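Local coordinates for D-alanyl-D-alanine carboxypeptidase (Penicillin binding protein) family protein (Francisella tularensis subsp. tularensis, PDB 6OSU), which probably trims the terminal D-alanine from peptidoglycan precursor peptides, as a penicillin-binding serine carboxypeptidase of the S11 family, at residues M103-N115 with G201-S213. Numbering follows the deposited sequence.
Sequences MYVKAGAKVSVRN and GLVWNATKQDSVS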
loop_
_atom_site.group_PDB
_atom_site.type_symbol
_atom_site.label_atom_id
_atom_site.label_comp_id
_atom_site.label_asym_id
_atom_site.label_seq_id
_atom_site.Cartn_x
_atom_site.Cartn_y
_atom_site.Cartn_z
ATOM N N MET A 103 4.645 18.042 15.627
ATOM C CA MET A 103 5.782 17.393 16.262
ATOM C C MET A 103 6.582 18.371 17.113
ATOM O O MET A 103 7.520 17.952 17.804
ATOM C CB MET A 103 6.694 16.737 15.219
ATOM C CG MET A 103 7.668 17.673 14.530
ATOM S SD MET A 103 8.856 16.759 13.516
ATOM C CE MET A 103 9.666 15.757 14.759
ATOM N N TYR A 104 6.219 19.658 17.070
ATOM C CA TYR A 104 6.758 20.707 17.935
ATOM C C TYR A 104 8.196 21.062 17.559
ATOM O O TYR A 104 9.104 21.030 18.391
ATOM C CB TYR A 104 6.634 20.320 19.412
ATOM C CG TYR A 104 5.190 20.116 19.811
ATOM C CD1 TYR A 104 4.404 21.188 20.218
ATOM C CD2 TYR A 104 4.599 18.858 19.747
ATOM C CE1 TYR A 104 3.078 21.013 20.566
ATOM C CE2 TYR A 104 3.273 18.672 20.090
ATOM C CZ TYR A 104 2.516 19.753 20.500
ATOM O OH TYR A 104 1.194 19.575 20.845
ATOM N N VAL A 105 8.392 21.414 16.290
ATOM C CA VAL A 105 9.636 22.015 15.827
ATOM C C VAL A 105 9.556 23.522 16.036
ATOM O O VAL A 105 8.498 24.135 15.845
ATOM C CB VAL A 105 9.908 21.666 14.350
ATOM C CG1 VAL A 105 10.298 20.200 14.213
ATOM C CG2 VAL A 105 8.691 21.975 13.494
ATOM N N LYS A 106 10.670 24.119 16.446
ATOM C CA LYS A 106 10.721 25.539 16.756
ATOM C C LYS A 106 11.196 26.340 15.550
ATOM O O LYS A 106 11.983 25.861 14.730
ATOM C CB LYS A 106 11.652 25.806 17.938
ATOM C CG LYS A 106 11.208 25.195 19.254
ATOM C CD LYS A 106 12.277 25.403 20.320
ATOM C CE LYS A 106 11.731 25.207 21.726
ATOM N NZ LYS A 106 11.200 23.836 21.941
ATOM N N ALA A 107 10.718 27.578 15.458
ATOM C CA ALA A 107 11.157 28.471 14.396
ATOM C C ALA A 107 12.623 28.838 14.580
ATOM O O ALA A 107 13.078 29.112 15.694
ATOM C CB ALA A 107 10.298 29.733 14.378
ATOM N N GLY A 108 13.365 28.848 13.474
ATOM C CA GLY A 108 14.778 29.160 13.499
ATOM C C GLY A 108 15.688 27.983 13.774
ATOM O O GLY A 108 16.912 28.122 13.645
ATOM N N ALA A 109 15.136 26.833 14.144
ATOM C CA ALA A 109 15.930 25.638 14.375
ATOM C C ALA A 109 16.159 24.877 13.073
ATOM O O ALA A 109 15.430 25.034 12.091
ATOM C CB ALA A 109 15.242 24.729 15.394
ATOM N N LYS A 110 17.200 24.053 13.075
ATOM C CA LYS A 110 17.452 23.100 12.005
ATOM C C LYS A 110 17.060 21.709 12.484
ATOM O O LYS A 110 17.358 21.327 13.619
ATOM C CB LYS A 110 18.923 23.113 11.585
ATOM C CG LYS A 110 19.444 24.450 11.063
ATOM C CD LYS A 110 18.977 24.730 9.641
ATOM C CE LYS A 110 19.921 25.690 8.920
ATOM N NZ LYS A 110 21.223 25.049 8.572
ATOM N N VAL A 111 16.373 20.961 11.624
ATOM C CA VAL A 111 15.936 19.605 11.931
ATOM C C VAL A 111 16.246 18.721 10.732
ATOM O O VAL A 111 16.062 19.135 9.582
ATOM C CB VAL A 111 14.430 19.553 12.282
ATOM C CG1 VAL A 111 13.987 18.128 12.548
ATOM C CG2 VAL A 111 14.126 20.431 13.492
ATOM N N SER A 112 16.727 17.509 10.997
ATOM C CA SER A 112 17.086 16.606 9.916
ATOM C C SER A 112 15.842 16.127 9.168
ATOM O O SER A 112 14.719 16.160 9.681
ATOM C CB SER A 112 17.872 15.407 10.451
ATOM O OG SER A 112 17.027 14.508 11.143
ATOM N N VAL A 113 16.058 15.689 7.923
ATOM C CA VAL A 113 14.977 15.095 7.138
ATOM C C VAL A 113 14.401 13.895 7.869
ATOM O O VAL A 113 13.179 13.729 7.964
ATOM C CB VAL A 113 15.474 14.695 5.736
ATOM C CG1 VAL A 113 14.370 14.002 4.959
ATOM C CG2 VAL A 113 15.984 15.893 4.976
ATOM N N ARG A 114 15.281 13.037 8.397
ATOM C CA ARG A 114 14.819 11.838 9.086
ATOM C C ARG A 114 13.852 12.187 10.212
ATOM O O ARG A 114 12.799 11.554 10.352
ATOM C CB ARG A 114 16.014 11.041 9.617
ATOM C CG ARG A 114 15.719 9.554 9.795
ATOM C CD ARG A 114 16.953 8.737 10.179
ATOM N NE ARG A 114 17.637 8.139 9.027
ATOM C CZ ARG A 114 17.182 7.094 8.334
ATOM N NH1 ARG A 114 16.024 6.526 8.654
ATOM N NH2 ARG A 114 17.883 6.617 7.311
ATOM N N ASN A 115 14.173 13.217 11.002
ATOM C CA ASN A 115 13.272 13.626 12.076
ATOM C C ASN A 115 11.977 14.217 11.528
ATOM O O ASN A 115 10.887 13.900 12.023
ATOM C CB ASN A 115 13.966 14.622 13.001
ATOM C CG ASN A 115 15.001 13.966 13.891
ATOM O OD1 ASN A 115 14.886 12.789 14.233
ATOM N ND2 ASN A 115 16.017 14.729 14.281
ATOM N N GLY A 201 6.003 5.115 17.714
ATOM C CA GLY A 201 5.813 6.448 18.244
ATOM C C GLY A 201 7.043 7.303 18.031
ATOM O O GLY A 201 7.981 6.914 17.333
ATOM N N LEU A 202 7.026 8.482 18.651
ATOM C CA LEU A 202 8.102 9.456 18.516
ATOM C C LEU A 202 8.459 10.011 19.887
ATOM O O LEU A 202 7.618 10.629 20.550
ATOM C CB LEU A 202 7.704 10.590 17.565
ATOM C CG LEU A 202 8.670 11.777 17.488
ATOM C CD1 LEU A 202 10.042 11.338 16.995
ATOM C CD2 LEU A 202 8.106 12.877 16.607
ATOM N N VAL A 203 9.700 9.789 20.308
ATOM C CA VAL A 203 10.255 10.389 21.516
ATOM C C VAL A 203 11.065 11.599 21.072
ATOM O O VAL A 203 12.140 11.450 20.481
ATOM C CB VAL A 203 11.118 9.392 22.300
ATOM C CG1 VAL A 203 11.598 10.017 23.605
ATOM C CG2 VAL A 203 10.344 8.108 22.558
ATOM N N TRP A 204 10.561 12.798 21.358
ATOM C CA TRP A 204 11.054 14.029 20.751
ATOM C C TRP A 204 11.572 14.972 21.829
ATOM O O TRP A 204 10.816 15.381 22.717
ATOM C CB TRP A 204 9.944 14.691 19.931
ATOM C CG TRP A 204 10.256 16.052 19.397
ATOM C CD1 TRP A 204 9.720 17.234 19.814
ATOM C CD2 TRP A 204 11.157 16.375 18.328
ATOM N NE1 TRP A 204 10.235 18.275 19.077
ATOM C CE2 TRP A 204 11.119 17.774 18.159
ATOM C CE3 TRP A 204 11.995 15.618 17.501
ATOM C CZ2 TRP A 204 11.887 18.433 17.201
ATOM C CZ3 TRP A 204 12.756 16.275 16.548
ATOM C CH2 TRP A 204 12.697 17.668 16.407
ATOM N N ASN A 205 12.858 15.311 21.750
ATOM C CA ASN A 205 13.468 16.298 22.641
ATOM C C ASN A 205 13.236 17.673 22.030
ATOM O O ASN A 205 13.944 18.083 21.108
ATOM C CB ASN A 205 14.956 16.018 22.830
ATOM C CG ASN A 205 15.584 16.875 23.923
ATOM O OD1 ASN A 205 15.095 17.959 24.242
ATOM N ND2 ASN A 205 16.678 16.385 24.503
ATOM N N ALA A 206 12.237 18.395 22.546
ATOM C CA ALA A 206 11.927 19.709 21.995
ATOM C C ALA A 206 13.004 20.735 22.332
ATOM O O ALA A 206 13.154 21.729 21.613
ATOM C CB ALA A 206 10.565 20.180 22.499
ATOM N N THR A 207 13.758 20.519 23.412
ATOM C CA THR A 207 14.810 21.463 23.777
ATOM C C THR A 207 15.949 21.428 22.765
ATOM O O THR A 207 16.320 22.461 22.196
ATOM C CB THR A 207 15.329 21.161 25.185
ATOM O OG1 THR A 207 14.308 21.454 26.149
ATOM C CG2 THR A 207 16.565 21.995 25.489
ATOM N N LYS A 208 16.514 20.246 22.526
ATOM C CA LYS A 208 17.581 20.086 21.546
ATOM C C LYS A 208 17.072 20.016 20.114
ATOM O O LYS A 208 17.883 20.112 19.185
ATOM C CB LYS A 208 18.390 18.823 21.854
ATOM C CG LYS A 208 19.492 19.009 22.883
ATOM C CD LYS A 208 19.667 17.747 23.713
ATOM C CE LYS A 208 21.061 17.649 24.312
ATOM N NZ LYS A 208 21.968 16.837 23.452
ATOM N N GLN A 209 15.764 19.855 19.916
ATOM C CA GLN A 209 15.170 19.644 18.597
ATOM C C GLN A 209 15.799 18.425 17.919
ATOM O O GLN A 209 16.400 18.502 16.846
ATOM C CB GLN A 209 15.292 20.901 17.732
ATOM C CG GLN A 209 14.440 22.068 18.207
ATOM C CD GLN A 209 12.981 21.911 17.835
ATOM O OE1 GLN A 209 12.599 22.134 16.689
ATOM N NE2 GLN A 209 12.156 21.522 18.802
ATOM N N ASP A 210 15.660 17.288 18.596
ATOM C CA ASP A 210 16.092 16.003 18.066
ATOM C C ASP A 210 15.308 14.908 18.775
ATOM O O ASP A 210 14.691 15.137 19.817
ATOM C CB ASP A 210 17.599 15.791 18.242
ATOM C CG ASP A 210 18.140 14.693 17.345
ATOM O OD1 ASP A 210 18.812 15.017 16.344
ATOM O OD2 ASP A 210 17.875 13.506 17.626
ATOM N N SER A 211 15.342 13.713 18.200
ATOM C CA SER A 211 14.595 12.582 18.728
ATOM C C SER A 211 15.514 11.617 19.472
ATOM O O SER A 211 16.741 11.734 19.451
ATOM C CB SER A 211 13.860 11.854 17.600
ATOM O OG SER A 211 14.771 11.389 16.620
ATOM N N VAL A 212 14.893 10.657 20.151
ATOM C CA VAL A 212 15.602 9.586 20.839
ATOM C C VAL A 212 14.933 8.270 20.476
ATOM O O VAL A 212 13.701 8.182 20.443
ATOM C CB VAL A 212 15.617 9.783 22.371
ATOM C CG1 VAL A 212 16.336 8.624 23.053
ATOM C CG2 VAL A 212 16.272 11.099 22.736
ATOM N N SER A 213 15.747 7.259 20.181
ATOM C CA SER A 213 15.231 5.928 19.891
ATOM C C SER A 213 14.309 5.451 21.005
ATOM O O SER A 213 14.593 5.639 22.191
ATOM C CB SER A 213 16.394 4.947 19.715
ATOM O OG SER A 213 16.055 3.655 20.194
#
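The hairpin of strands 201-205 and 210-212 faces the loop 103-109, strand 110-112 and the first turn of helix 113-123, with the CA atoms of V105 and Q209 6.6 Å apart, as are those of Y104 and A206. A chi1 of 172° swings the W204 ring away from its own backbone N and against segment 103-115. The CE methyl of M103 lies over one face, 3.7 Å from the centroid of the six-membered ring, a CH-pi contact; V105 and V111 add methyls obliquely. Q209 suits its place because its amide both gives and accepts: NE2 donates almost straight (174°) to an in-plane lone pair of Y104 O and also bonds A206 O, while OE1 takes K106 N at 2.8 Å. W204 NE1 reaches the same Y104 O less directly (149°), from above the carbonyl plane. K106, bent at its last torsion, brings NZ to A206 O from the face opposite Q209 NE2. Asparagine fits at N115, whose OD1 accepts from S211 OG at 2.8 Å while ND2 bonds D210 OD1 weakly and CB lies obliquely by W204 CZ3. Bonded at both ends, the Q209 amide is fixed in rotation beside the apolar packing of M103 on W204, and two carbonyls receive two donors each.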